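Local coordinates for protein glycosyltransferase Gtf1 (Streptococcus pneumoniae, PDB 4PQG) that belongs to the GT-B clan of glycosyltransferases and holds uridine-5'-diphosphate in a pocket formed in part by its glycosyl transferases group 1 domain, at residues 362-367 with 387-392; 332-337 with 403-408. All blocks are in the same frame, centred on the assembly; numbering follows the deposited sequence.

Contact 1: residues 362-367 with 387-392; sequences FDIYGS and IQLKGH. With UDP (uridine-5'-diphosphate), chain C.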
loop_
_atom_site.group_PDB
_atom_site.type_symbol
_atom_site.label_atom_id
_atom_site.label_comp_id
_atom_site.label_asym_id
_atom_site.label_seq_id
_atom_site.Cartn_x
_atom_site.Cartn_y
_atom_site.Cartn_z
ATOM N N PHE A 362 -11.639 12.512 18.964
ATOM C CA PHE A 362 -11.190 11.292 18.287
ATOM C C PHE A 362 -11.109 11.586 16.803
ATOM O O PHE A 362 -12.132 11.740 16.158
ATOM C CB PHE A 362 -12.177 10.132 18.547
ATOM C CG PHE A 362 -11.787 8.811 17.906
ATOM C CD1 PHE A 362 -10.446 8.461 17.707
ATOM C CD2 PHE A 362 -12.769 7.891 17.544
ATOM C CE1 PHE A 362 -10.102 7.233 17.137
ATOM C CE2 PHE A 362 -12.425 6.668 16.983
ATOM C CZ PHE A 362 -11.089 6.340 16.778
ATOM N N ASP A 363 -9.882 11.697 16.289
ATOM C CA ASP A 363 -9.640 11.891 14.856
ATOM C C ASP A 363 -9.273 10.576 14.191
ATOM O O ASP A 363 -8.445 9.818 14.708
ATOM C CB ASP A 363 -8.554 12.954 14.627
ATOM C CG ASP A 363 -9.081 14.374 14.798
ATOM O OD1 ASP A 363 -10.323 14.581 14.756
ATOM O OD2 ASP A 363 -8.246 15.290 14.968
ATOM N N ILE A 364 -9.912 10.313 13.052
ATOM C CA ILE A 364 -9.765 9.051 12.325
ATOM C C ILE A 364 -9.121 9.309 10.960
ATOM O O ILE A 364 -9.732 9.922 10.087
ATOM C CB ILE A 364 -11.133 8.322 12.165
ATOM C CG1 ILE A 364 -11.718 7.945 13.534
ATOM C CG2 ILE A 364 -10.994 7.068 11.313
ATOM C CD1 ILE A 364 -13.192 7.547 13.500
ATOM N N TYR A 365 -7.885 8.851 10.798
ATOM C CA TYR A 365 -7.123 9.021 9.552
ATOM C C TYR A 365 -7.186 7.757 8.700
ATOM O O TYR A 365 -7.180 6.653 9.227
ATOM C CB TYR A 365 -5.669 9.359 9.866
ATOM C CG TYR A 365 -5.511 10.739 10.457
ATOM C CD1 TYR A 365 -5.194 11.830 9.653
ATOM C CD2 TYR A 365 -5.705 10.957 11.818
ATOM C CE1 TYR A 365 -5.063 13.098 10.183
ATOM C CE2 TYR A 365 -5.574 12.225 12.362
ATOM C CZ TYR A 365 -5.263 13.290 11.541
ATOM O OH TYR A 365 -5.136 14.544 12.086
ATOM N N GLY A 366 -7.263 7.933 7.390
ATOM C CA GLY A 366 -7.307 6.809 6.453
ATOM C C GLY A 366 -8.488 6.895 5.500
ATOM O O GLY A 366 -9.312 7.803 5.605
ATOM N N SER A 367 -8.555 5.955 4.559
ATOM C CA SER A 367 -9.658 5.874 3.603
ATOM C C SER A 367 -10.133 4.449 3.505
ATOM O O SER A 367 -9.401 3.527 3.838
ATOM C CB SER A 367 -9.225 6.337 2.211
ATOM O OG SER A 367 -8.728 7.650 2.290
ATOM N N ILE A 387 -15.867 13.736 17.012
ATOM C CA ILE A 387 -15.358 12.596 16.227
ATOM C C ILE A 387 -15.395 12.952 14.736
ATOM O O ILE A 387 -16.468 13.276 14.192
ATOM C CB ILE A 387 -16.136 11.279 16.489
ATOM C CG1 ILE A 387 -16.172 10.960 17.988
ATOM C CG2 ILE A 387 -15.482 10.105 15.750
ATOM C CD1 ILE A 387 -17.110 9.836 18.388
ATOM N N GLN A 388 -14.224 12.904 14.090
ATOM C CA GLN A 388 -14.082 13.318 12.684
ATOM C C GLN A 388 -13.165 12.416 11.837
ATOM O O GLN A 388 -12.167 11.886 12.323
ATOM C CB GLN A 388 -13.605 14.772 12.589
ATOM C CG GLN A 388 -14.686 15.783 12.945
ATOM C CD GLN A 388 -14.139 17.156 13.290
ATOM O OE1 GLN A 388 -12.980 17.474 13.006
ATOM N NE2 GLN A 388 -14.984 17.983 13.924
ATOM N N LEU A 389 -13.545 12.265 10.569
ATOM C CA LEU A 389 -12.770 11.550 9.566
ATOM C C LEU A 389 -11.893 12.560 8.856
ATOM O O LEU A 389 -12.378 13.537 8.289
ATOM C CB LEU A 389 -13.697 10.872 8.550
ATOM C CG LEU A 389 -14.329 9.497 8.826
ATOM C CD1 LEU A 389 -14.999 9.424 10.187
ATOM C CD2 LEU A 389 -15.331 9.152 7.732
ATOM N N LYS A 390 -10.598 12.314 8.889
ATOM C CA LYS A 390 -9.634 13.272 8.366
ATOM C C LYS A 390 -9.151 12.930 6.963
ATOM O O LYS A 390 -8.482 13.738 6.342
ATOM C CB LYS A 390 -8.434 13.376 9.307
ATOM C CG LYS A 390 -8.802 13.716 10.747
ATOM C CD LYS A 390 -9.471 15.083 10.858
ATOM C CE LYS A 390 -8.416 16.169 10.963
ATOM N NZ LYS A 390 -9.012 17.515 10.706
ATOM N N GLY A 391 -9.481 11.739 6.469
ATOM C CA GLY A 391 -8.966 11.296 5.167
ATOM C C GLY A 391 -7.602 10.657 5.322
ATOM O O GLY A 391 -7.081 10.548 6.434
ATOM N N HIS A 392 -7.019 10.224 4.206
ATOM C CA HIS A 392 -5.676 9.632 4.217
ATOM C C HIS A 392 -4.703 10.764 4.166
ATOM O O HIS A 392 -4.772 11.601 3.259
ATOM C CB HIS A 392 -5.496 8.705 3.016
ATOM C CG HIS A 392 -4.259 7.848 3.089
ATOM N ND1 HIS A 392 -4.281 6.580 3.549
ATOM C CD2 HIS A 392 -2.933 8.118 2.731
ATOM C CE1 HIS A 392 -3.041 6.063 3.504
ATOM N NE2 HIS A 392 -2.212 7.009 3.002
HETATM N N1 UDP C . -1.262 5.772 6.520
HETATM C C2 UDP C . -1.091 7.084 6.026
HETATM N N3 UDP C . -2.074 7.961 6.170
HETATM C C4 UDP C . -3.237 7.654 6.762
HETATM C C5 UDP C . -3.450 6.365 7.259
HETATM C C6 UDP C . -2.419 5.427 7.124
HETATM O O2 UDP C . -0.022 7.435 5.467
HETATM O O4 UDP C . -4.112 8.543 6.859
HETATM C "C1'" UDP C . -0.138 4.834 6.383
HETATM C "C2'" UDP C . 0.517 4.653 7.750
HETATM O "O2'" UDP C . 1.507 5.653 8.060
HETATM C "C3'" UDP C . 1.125 3.262 7.699
HETATM C "C4'" UDP C . 0.281 2.531 6.659
HETATM O "O4'" UDP C . -0.555 3.515 6.027
HETATM O "O3'" UDP C . 2.484 3.319 7.248
HETATM C "C5'" UDP C . -0.627 1.468 7.275
HETATM O "O5'" UDP C . 0.178 0.378 7.690
HETATM P PA UDP C . -0.301 -0.625 8.848
HETATM O O1A UDP C . 0.756 -1.679 9.038
HETATM O O2A UDP C . -0.688 0.233 10.029
HETATM O O3A UDP C . -1.738 -1.209 8.405
HETATM P PB UDP C . -2.174 -2.107 7.142
HETATM O O1B UDP C . -3.134 -3.115 7.732
HETATM O O2B UDP C . -2.804 -1.125 6.167
HETATM O O3B UDP C . -0.910 -2.781 6.642
HETATM O O HOH W 1 -10.548 9.325 7.571
HETATM O O HOH W 2 -5.980 4.529 4.278
HETATM O O HOH W 3 -8.215 10.779 1.811
#
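Two donors grip Ile364 O: Lys390 N, in a nearly straight bond of 2.8 Å (N-H...O 176°), and a water 2.7 Å away. The same water donates to Gly366 O and accepts from Gly391 N, joining three backbone groups near the ends of the paired segments. Upstream the pairing is regular and parallel, Gln388 giving its N-H to Phe362 O and taking that of Ile364 N on its own oxygen. Downstream, Gly366 N reaches Gly391 O at 2.8 Å but stands above the carbonyl plane. Glycine suits positions 366 and 391 because both adopt backbone angles, with positive phi and psi near 180°, that residues with a side chain seldom take.

On one side of the sheet Lys390 CB sits over a face of the Tyr365 ring, 3.7 Å from its centroid, a CH-pi contact. Bends at chi2 (-63°) and chi3 (-85°) lay the aliphatic chain alongside the ring and bring CD to Asp363. Lys390 NZ stays 4.9 Å from Asp363 OD2, too far for a salt bridge, leaving at most a weak long-range attraction; Asp363 OD2 and Tyr365 OH instead both bond to Tyr402 OH. The other side is apolar: Ile387 CG2 meets Phe362 CD2 at 3.9 Å, and Ile364 CD1 lies near Leu389 CD1, with helix 343-353 packed on Phe362 and Ile364.

Farther along, the imidazole of His392 turns a face to the uracil of UDP, whose N3 lies 3.3 Å above the ring plane, over its centre. Tyr27 OH at NE2 and a water in the ring plane at ND1 steady its rotation; Ser367 N donates to that water. This is a beta-alpha-beta unit, with helix 371-380 as the crossover, whose carboxyl-terminal strand ends shape the base-binding end of a GT-B nucleotide pocket.

Contact 2: residues 332-337 with 403-408; sequences ITASRL and EVYLTA. With UDP (uridine-5'-diphosphate), chain C.
Thr333 OG1 donates to Leu406 O across 2.6 Å, approaching almost in line with the carbonyl bond. Its chi1 of -162°, with the hydroxyl opposite the backbone N, turns OG1 to the neighbouring strand. The hydroxyl thereby supplies a link just beyond the last backbone bond between the two strands. That backbone ladder is short: Ile332 N bonds to Val404 O, and Leu406 N to Ile332 O at 2.9 Å. The strands then diverge, their axes 47° apart.

Tyr405 spans the widening gap. Its ring passes beneath Ile332 O, which lies 3.5 Å above one face and offset toward the rim, and its hydroxyl accepts Ala334 N at 3.0 Å. Thr417 OG1 is a second partner of that hydroxyl, tying the start of helix 416-423 to the sheet. A long, flat residue ending in a polar atom suits this place, since the ring lies along the backbone of 332-334 while the OH satisfies a buried amide.

Beyond the strand, Ser335 OG donates to Arg336 O within the loop, and the Arg336 guanidinium turns its edge to the beta phosphate of UDP, NE meeting O2B at 2.9 Å and NH2 meeting O1B at 2.8 Å. Glu340 forms a salt bridge with the same NH2. Farther out, Ile332 CG2 touches Tyr405 CD1 at 4.1 Å. Leu406 packs on Val350 and Ile429, joining helix 343-353 and the next strand to the same core. Hydroxyl-to-backbone bonds thus keep the two strands linked beyond their regular pairing, and the paired N-H donors of Arg336 offer the beta phosphate two directional bonds and probably compensating charge.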
loop_
_atom_site.group_PDB
_atom_site.type_symbol
_atom_site.label_atom_id
_atom_site.label_comp_id
_atom_site.label_asym_id
_atom_site.label_seq_id
_atom_site.Cartn_x
_atom_site.Cartn_y
_atom_site.Cartn_z
ATOM N N ILE A 332 -6.513 9.407 18.664
ATOM C CA ILE A 332 -6.225 9.220 17.239
ATOM C C ILE A 332 -6.225 7.725 16.864
ATOM O O ILE A 332 -5.894 6.875 17.695
ATOM C CB ILE A 332 -4.908 9.962 16.825
ATOM C CG1 ILE A 332 -4.617 9.792 15.321
ATOM C CG2 ILE A 332 -3.735 9.521 17.687
ATOM C CD1 ILE A 332 -3.343 10.480 14.868
ATOM N N THR A 333 -6.675 7.417 15.646
ATOM C CA THR A 333 -6.404 6.129 15.002
ATOM C C THR A 333 -6.074 6.388 13.535
ATOM O O THR A 333 -6.467 7.420 12.976
ATOM C CB THR A 333 -7.539 5.092 15.163
ATOM O OG1 THR A 333 -7.021 3.787 14.887
ATOM C CG2 THR A 333 -8.700 5.352 14.229
ATOM N N ALA A 334 -5.313 5.482 12.932
ATOM C CA ALA A 334 -4.839 5.683 11.556
ATOM C C ALA A 334 -4.768 4.334 10.868
ATOM O O ALA A 334 -3.963 3.479 11.240
ATOM C CB ALA A 334 -3.485 6.392 11.531
ATOM N N SER A 335 -5.658 4.136 9.901
ATOM C CA SER A 335 -5.745 2.872 9.173
ATOM C C SER A 335 -6.629 2.992 7.947
ATOM O O SER A 335 -7.444 3.932 7.810
ATOM C CB SER A 335 -6.286 1.753 10.083
ATOM O OG SER A 335 -7.684 1.881 10.320
ATOM N N ARG A 336 -6.479 2.033 7.044
ATOM C CA ARG A 336 -7.534 1.760 6.087
ATOM C C ARG A 336 -8.863 1.673 6.852
ATOM O O ARG A 336 -8.926 1.102 7.951
ATOM C CB ARG A 336 -7.285 0.442 5.358
ATOM C CG ARG A 336 -6.021 0.414 4.495
ATOM C CD ARG A 336 -5.755 -0.987 3.953
ATOM N NE ARG A 336 -5.308 -1.889 5.017
ATOM C CZ ARG A 336 -5.968 -2.974 5.413
ATOM N NH1 ARG A 336 -7.126 -3.310 4.843
ATOM N NH2 ARG A 336 -5.472 -3.727 6.394
ATOM N N LEU A 337 -9.917 2.246 6.272
ATOM C CA LEU A 337 -11.252 2.134 6.857
ATOM C C LEU A 337 -11.903 0.836 6.392
ATOM O O LEU A 337 -12.770 0.815 5.515
ATOM C CB LEU A 337 -12.102 3.366 6.537
ATOM C CG LEU A 337 -11.417 4.728 6.675
ATOM C CD1 LEU A 337 -12.404 5.836 6.309
ATOM C CD2 LEU A 337 -10.800 4.977 8.063
ATOM N N GLU A 403 -2.770 12.777 22.232
ATOM C CA GLU A 403 -2.363 12.180 23.481
ATOM C C GLU A 403 -2.279 10.662 23.460
ATOM O O GLU A 403 -1.284 10.101 23.933
ATOM C CB GLU A 403 -3.229 12.685 24.633
ATOM C CG GLU A 403 -2.917 14.136 24.983
ATOM C CD GLU A 403 -3.659 14.633 26.209
ATOM O OE1 GLU A 403 -4.745 14.094 26.524
ATOM O OE2 GLU A 403 -3.155 15.578 26.854
ATOM N N VAL A 404 -3.302 10.005 22.907
ATOM C CA VAL A 404 -3.405 8.551 22.972
ATOM C C VAL A 404 -3.867 7.983 21.620
ATOM O O VAL A 404 -4.705 8.582 20.947
ATOM C CB VAL A 404 -4.402 8.098 24.069
ATOM C CG1 VAL A 404 -4.558 6.568 24.084
ATOM C CG2 VAL A 404 -3.972 8.600 25.452
ATOM N N TYR A 405 -3.318 6.827 21.255
ATOM C CA TYR A 405 -3.692 6.119 20.031
ATOM C C TYR A 405 -4.593 4.936 20.386
ATOM O O TYR A 405 -4.287 4.195 21.318
ATOM C CB TYR A 405 -2.437 5.610 19.294
ATOM C CG TYR A 405 -2.749 4.984 17.943
ATOM C CD1 TYR A 405 -2.631 5.722 16.766
ATOM C CD2 TYR A 405 -3.168 3.649 17.846
ATOM C CE1 TYR A 405 -2.936 5.154 15.529
ATOM C CE2 TYR A 405 -3.484 3.078 16.616
ATOM C CZ TYR A 405 -3.366 3.835 15.467
ATOM O OH TYR A 405 -3.679 3.269 14.246
ATOM N N LEU A 406 -5.668 4.759 19.612
ATOM C CA LEU A 406 -6.607 3.624 19.732
ATOM C C LEU A 406 -6.628 2.682 18.506
ATOM O O LEU A 406 -6.623 3.128 17.378
ATOM C CB LEU A 406 -8.032 4.155 19.917
ATOM C CG LEU A 406 -8.346 5.147 21.036
ATOM C CD1 LEU A 406 -9.832 5.478 21.002
ATOM C CD2 LEU A 406 -7.945 4.558 22.383
ATOM N N THR A 407 -6.722 1.379 18.759
ATOM C CA THR A 407 -6.844 0.362 17.715
ATOM C C THR A 407 -7.784 -0.695 18.256
ATOM O O THR A 407 -7.692 -1.085 19.429
ATOM C CB THR A 407 -5.474 -0.288 17.347
ATOM O OG1 THR A 407 -5.700 -1.529 16.656
ATOM C CG2 THR A 407 -4.636 -0.582 18.608
ATOM N N ALA A 408 -8.700 -1.109 17.385
ATOM C CA ALA A 408 -9.598 -2.235 17.597
ATOM C C ALA A 408 -9.358 -3.305 16.532
ATOM O O ALA A 408 -10.191 -4.181 16.313
ATOM C CB ALA A 408 -11.028 -1.742 17.553
HETATM N N1 UDP C . -1.262 5.772 6.520
HETATM C C2 UDP C . -1.091 7.084 6.026
HETATM N N3 UDP C . -2.074 7.961 6.170
HETATM C C4 UDP C . -3.237 7.654 6.762
HETATM C C5 UDP C . -3.450 6.365 7.259
HETATM C C6 UDP C . -2.419 5.427 7.124
HETATM O O2 UDP C . -0.022 7.435 5.467
HETATM O O4 UDP C . -4.112 8.543 6.859
HETATM C "C1'" UDP C . -0.138 4.834 6.383
HETATM C "C2'" UDP C . 0.517 4.653 7.750
HETATM O "O2'" UDP C . 1.507 5.653 8.060
HETATM C "C3'" UDP C . 1.125 3.262 7.699
HETATM C "C4'" UDP C . 0.281 2.531 6.659
HETATM O "O4'" UDP C . -0.555 3.515 6.027
HETATM O "O3'" UDP C . 2.484 3.319 7.248
HETATM C "C5'" UDP C . -0.627 1.468 7.275
HETATM O "O5'" UDP C . 0.178 0.378 7.690
HETATM P PA UDP C . -0.301 -0.625 8.848
HETATM O O1A UDP C . 0.756 -1.679 9.038
HETATM O O2A UDP C . -0.688 0.233 10.029
HETATM O O3A UDP C . -1.738 -1.209 8.405
HETATM P PB UDP C . -2.174 -2.107 7.142
HETATM O O1B UDP C . -3.134 -3.115 7.732
HETATM O O2B UDP C . -2.804 -1.125 6.167
HETATM O O3B UDP C . -0.910 -2.781 6.642
#

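In the fold
Contacts 1 and 2 share one parallel sheet, whose strands run in the order 387-391, 361-365, 330-334, 404-406, and their centres are 9 Å apart. The two inner strands join them: Tyr365 N lies 3.0 Å from Thr333 O, and Ser367 O is 2.8 Å from Leu337 N, both probable hydrogen bonds. Phe362 CZ packs on Thr333 CG2 at 3.6 Å. Along the chain, strand 387-391 is followed by 404-406, which crosses to the far side of 330-334. Both contacts reach UDP near the carboxyl-terminal ends of their strands: contact 1 lies at the uracil, with both its segments, and Arg336 of contact 2 at the beta phosphate.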